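Local coordinates for Ice-binding protein isoform1a (Antarctomyces psychrotrophicus, PDB 7BWX) that binds to ice, probably engaging water molecules in the prism planes of the crystal, and is an antifreeze protein built as a right-handed beta-helix, at residues G112-D117 with S140-T145; N152-V157 with N172-A177. The protein carries 1 engineered substitution. All blocks are in the same frame, centred on the assembly; numbering follows the deposited sequence.

Contact 1 of 2, residues G112-D117 with S140-T145; sequences GVLTLD and SSIILT
Ile143 turns its CG1 branch into the cramped rotamer between its own backbone N and carbonyl carbon (chi1 66°), which brings the end of the branch close to strand 113-117. There CG1 and CD1 both pack against Thr115 OG1, each 3.5 Å from it, and the terminal CD1 reaches on obliquely to Val113 CG1 at 3.9 Å. Thr115 sets OG1 anti to the carbonyl carbon (chi1 -57°), which leaves CG2 anti to the backbone N, and this methyl meets Thr145 CG2 at 3.7 Å, the two side chains crossing at about a right angle. These groups line the outward face, where Ile143 and Val113 are exposed. The other face carries leucines and Ile142: Leu116 CD1 lies 3.8 Å from Ile142 CG2 and 4.1 Å from Leu144 CD2, so that one methyl bridges two residues of the partner strand.

Between the two faces runs a regular parallel ladder, its axes 23° apart. Gly112, Leu114 and Leu116 offer carbonyls to Ser141 N, Ile143 N and Thr145 N, while Leu114 N and Leu116 N donate to Ser141 O and Ile143 O; the Leu116 N to Ile143 O bond is 2.9 Å. Asp117 OD1 accepts from Ala119 N and from Asn146 ND2.

The pair consists of neighbouring strands of successive coils on one side of the beta-helix. Strand 96-97 flanks 113-117 on its far edge, strand 168-170 meets Ile142 and Leu144, and the apolar face of Leu114, Leu116 and Ile142 packs inward on Trp155 and Val153 of strand 153-157.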
# COMPACT_ATOMS: atom_id res chain seq x y z
N GLY A 112 8.20 14.03 -6.30
CA GLY A 112 9.11 13.62 -7.38
C GLY A 112 9.11 12.13 -7.56
O GLY A 112 8.03 11.54 -7.54
N VAL A 113 10.26 11.53 -7.71
CA VAL A 113 10.35 10.12 -8.12
C VAL A 113 11.21 9.39 -7.11
O VAL A 113 12.31 9.87 -6.80
CB VAL A 113 10.92 9.97 -9.55
CG1 VAL A 113 11.11 8.51 -9.93
CG2 VAL A 113 10.06 10.69 -10.55
N LEU A 114 10.75 8.23 -6.70
CA LEU A 114 11.55 7.29 -5.90
C LEU A 114 11.83 6.06 -6.75
O LEU A 114 10.90 5.48 -7.30
CB LEU A 114 10.78 6.98 -4.60
CG LEU A 114 11.32 5.80 -3.76
CD1 LEU A 114 12.75 6.07 -3.30
CD2 LEU A 114 10.46 5.63 -2.53
N THR A 115 13.09 5.64 -6.78
CA THR A 115 13.55 4.49 -7.56
C THR A 115 13.90 3.38 -6.61
O THR A 115 14.68 3.61 -5.71
CB THR A 115 14.73 4.89 -8.46
OG1 THR A 115 14.31 5.98 -9.29
CG2 THR A 115 15.13 3.71 -9.31
N LEU A 116 13.34 2.21 -6.83
CA LEU A 116 13.67 0.98 -6.11
C LEU A 116 14.51 0.13 -7.03
O LEU A 116 14.01 -0.34 -8.05
CB LEU A 116 12.38 0.31 -5.67
CG LEU A 116 11.50 1.23 -4.84
CD1 LEU A 116 10.20 0.52 -4.51
CD2 LEU A 116 12.22 1.66 -3.56
N ASP A 117 15.77 -0.04 -6.64
CA ASP A 117 16.83 -0.71 -7.43
C ASP A 117 17.02 -2.13 -6.93
O ASP A 117 17.57 -2.32 -5.89
CB ASP A 117 18.10 0.13 -7.34
CG ASP A 117 19.30 -0.43 -8.10
OD1 ASP A 117 19.16 -1.46 -8.76
OD2 ASP A 117 20.38 0.18 -7.94
N SER A 140 3.55 12.42 -8.14
CA SER A 140 4.73 11.69 -7.65
C SER A 140 4.70 10.27 -8.22
O SER A 140 3.61 9.78 -8.58
CB SER A 140 4.82 11.72 -6.12
OG SER A 140 3.74 11.00 -5.52
N SER A 141 5.83 9.59 -8.26
CA SER A 141 5.90 8.22 -8.79
C SER A 141 6.97 7.40 -8.12
O SER A 141 8.05 7.90 -7.79
CB SER A 141 6.11 8.25 -10.27
OG SER A 141 5.77 7.00 -10.82
N ILE A 142 6.67 6.14 -8.01
CA ILE A 142 7.64 5.12 -7.57
C ILE A 142 7.91 4.22 -8.77
O ILE A 142 6.96 3.72 -9.37
CB ILE A 142 7.07 4.35 -6.37
CG1 ILE A 142 6.88 5.30 -5.19
CG2 ILE A 142 7.97 3.16 -6.01
CD1 ILE A 142 5.89 4.83 -4.15
N ILE A 143 9.17 3.99 -9.08
CA ILE A 143 9.57 3.16 -10.23
C ILE A 143 10.49 2.04 -9.76
O ILE A 143 11.16 2.15 -8.67
CB ILE A 143 10.21 4.03 -11.33
CG1 ILE A 143 11.54 4.64 -10.90
CG2 ILE A 143 9.25 5.09 -11.81
CD1 ILE A 143 12.21 5.41 -12.04
N LEU A 144 10.50 0.99 -10.55
CA LEU A 144 11.27 -0.24 -10.28
C LEU A 144 12.39 -0.36 -11.32
O LEU A 144 12.06 -0.30 -12.50
CB LEU A 144 10.32 -1.42 -10.43
CG LEU A 144 9.03 -1.34 -9.61
CD1 LEU A 144 8.12 -2.50 -9.97
CD2 LEU A 144 9.32 -1.28 -8.12
N THR A 145 13.61 -0.65 -10.90
CA THR A 145 14.72 -0.92 -11.86
C THR A 145 15.43 -2.21 -11.49
O THR A 145 15.32 -2.66 -10.33
CB THR A 145 15.68 0.27 -11.91
OG1 THR A 145 16.27 0.36 -10.61
CG2 THR A 145 14.97 1.56 -12.27

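Contact 2 of 2, residues N152-V157 with N172-A177; sequences NVFWIV and NVIANA
Phe154 and Asn172 stand side by side and point the same way, with ring and amide planes 39° apart. The amide nitrogen meets the ring obliquely, Asn172 ND2 being 3.5 Å from Phe154 CE1, and Asn172 CB lies against CD1 of the ring. Further along this face Ile156 and Ile174 also run alongside each other, their CD1 methyls 4.0 Å apart; Ile174 CD1 additionally sits at the edge of the phenylalanine ring, near its plane, 4.3 Å from Phe154 CD1. Cutting Phe154 back to an alanine would probably open a gap here, leaving Asn172 ND2 and Ile174 CD1 without the ring they lean on.

Trp155 projects from the other face. With CG anti to the carbonyl carbon and beside the backbone N (chi1 -57°), its CD1 edge is placed 4.1 Å from Val173 CG2, the two side chains crossing at a slant. The indole NE1 donates to Glu170 O, and the ring stacks with Phe128, so the NE1 bond and the stack together fix its rotation. Beyond it Val157 CB faces Ala175 CB at 4.0 Å.

Five backbone hydrogen bonds tie the strands in parallel register, among them Trp155 N to Asn172 O at 2.8 Å and the nearly straight Asn172 N to Val153 O at 2.9 Å. Helix 61-79 covers Ile156 and Ile174, its Arg71 donating to Ala175 O.

Chemically, this is a buried strand pair of the solenoid: its faces carry largely aromatic and aliphatic groups, with the amide of Asn172 among them on the Phe154 face, while the five backbone bonds and the indole bond to Glu170 O satisfy polar groups in a buried setting.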
# COMPACT_ATOMS: atom_id res chain seq x y z
N ASN A 152 7.21 -7.15 -3.78
CA ASN A 152 8.27 -7.30 -2.74
C ASN A 152 8.54 -5.96 -2.07
O ASN A 152 9.56 -5.86 -1.34
CB ASN A 152 9.57 -7.87 -3.33
CG ASN A 152 9.48 -9.34 -3.72
OD1 ASN A 152 8.57 -10.05 -3.33
ND2 ASN A 152 10.48 -9.80 -4.44
N VAL A 153 7.61 -5.01 -2.19
CA VAL A 153 7.70 -3.67 -1.60
C VAL A 153 6.56 -3.52 -0.61
O VAL A 153 5.43 -3.79 -1.00
CB VAL A 153 7.62 -2.63 -2.73
CG1 VAL A 153 7.59 -1.24 -2.15
CG2 VAL A 153 8.76 -2.81 -3.72
N PHE A 154 6.87 -3.12 0.62
CA PHE A 154 5.91 -2.97 1.74
C PHE A 154 6.08 -1.59 2.35
O PHE A 154 7.19 -1.23 2.82
CB PHE A 154 6.17 -4.08 2.77
CG PHE A 154 6.06 -5.45 2.17
CD1 PHE A 154 4.83 -6.08 2.09
CD2 PHE A 154 7.17 -6.09 1.66
CE1 PHE A 154 4.70 -7.34 1.52
CE2 PHE A 154 7.04 -7.34 1.08
CZ PHE A 154 5.81 -7.97 1.01
N TRP A 155 5.00 -0.82 2.31
CA TRP A 155 4.88 0.50 2.95
C TRP A 155 4.14 0.30 4.28
O TRP A 155 2.92 0.07 4.26
CB TRP A 155 4.12 1.46 2.05
CG TRP A 155 4.78 1.61 0.72
CD1 TRP A 155 4.50 0.95 -0.45
CD2 TRP A 155 5.93 2.42 0.46
NE1 TRP A 155 5.37 1.35 -1.43
CE2 TRP A 155 6.25 2.26 -0.91
CE3 TRP A 155 6.65 3.35 1.23
CZ2 TRP A 155 7.33 2.93 -1.49
CZ3 TRP A 155 7.73 3.98 0.66
CH2 TRP A 155 8.06 3.75 -0.68
N ILE A 156 4.87 0.22 5.38
CA ILE A 156 4.29 -0.05 6.73
C ILE A 156 4.03 1.31 7.35
O ILE A 156 5.01 2.01 7.81
CB ILE A 156 5.20 -0.94 7.58
CG1 ILE A 156 5.64 -2.20 6.84
CG2 ILE A 156 4.51 -1.27 8.89
CD1 ILE A 156 4.53 -3.08 6.38
N VAL A 157 2.80 1.78 7.20
CA VAL A 157 2.43 3.17 7.55
C VAL A 157 1.88 3.18 8.99
O VAL A 157 0.76 2.61 9.23
CB VAL A 157 1.45 3.73 6.53
CG1 VAL A 157 1.02 5.13 6.89
CG2 VAL A 157 2.04 3.70 5.11
N ASN A 172 2.81 -2.78 -1.56
CA ASN A 172 1.72 -3.12 -0.60
C ASN A 172 1.72 -2.07 0.51
O ASN A 172 2.71 -1.95 1.23
CB ASN A 172 1.93 -4.55 -0.11
CG ASN A 172 1.93 -5.56 -1.24
OD1 ASN A 172 0.95 -5.66 -1.97
ND2 ASN A 172 3.01 -6.31 -1.37
N VAL A 173 0.67 -1.28 0.55
CA VAL A 173 0.47 -0.24 1.56
C VAL A 173 -0.30 -0.93 2.68
O VAL A 173 -1.46 -1.26 2.47
CB VAL A 173 -0.28 0.97 1.01
CG1 VAL A 173 -0.45 2.02 2.10
CG2 VAL A 173 0.41 1.58 -0.22
N ILE A 174 0.35 -1.10 3.83
CA ILE A 174 -0.26 -1.67 5.06
C ILE A 174 -0.26 -0.57 6.11
O ILE A 174 0.77 -0.25 6.68
CB ILE A 174 0.48 -2.92 5.50
CG1 ILE A 174 0.82 -3.81 4.30
CG2 ILE A 174 -0.37 -3.63 6.53
CD1 ILE A 174 1.51 -5.12 4.70
N ALA A 175 -1.37 0.13 6.20
CA ALA A 175 -1.52 1.27 7.11
C ALA A 175 -2.21 0.84 8.41
O ALA A 175 -3.17 0.08 8.36
CB ALA A 175 -2.31 2.34 6.44
N ASN A 176 -1.80 1.44 9.51
CA ASN A 176 -2.41 1.20 10.83
C ASN A 176 -3.84 1.73 10.84
O ASN A 176 -4.70 1.08 11.43
CB ASN A 176 -1.60 1.90 11.89
CG ASN A 176 -2.04 1.49 13.28
OD1 ASN A 176 -1.92 0.32 13.60
ND2 ASN A 176 -2.56 2.44 14.04
N ALA A 177 -4.09 2.83 10.15
CA ALA A 177 -5.40 3.51 10.15
C ALA A 177 -5.85 3.76 8.69
O ALA A 177 -6.06 2.78 7.98
CB ALA A 177 -5.28 4.74 10.98

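Contacts 1 and 2 are both parallel strand pairs of the same beta-helix, following one another along the chain with centres about 16 Å apart. They share no strand: 113-117 and 141-145 form a small sheet with 96-97, whereas 153-157 and 172-175 belong to another flank of the helix. Contact 2 is the core pair, close to the centre of the chain and buried on both faces, one of them under helix 61-79. Contact 1 lies nearer the surface: Val113, Thr115, Asp117, Ser141, Ile143 and Thr145 lie on one face, Leu114, Leu116, Ile142 and Leu144 on the other. The two meet across the interior, where Leu114 CD2 comes within 3.6 Å of Trp155 CH2.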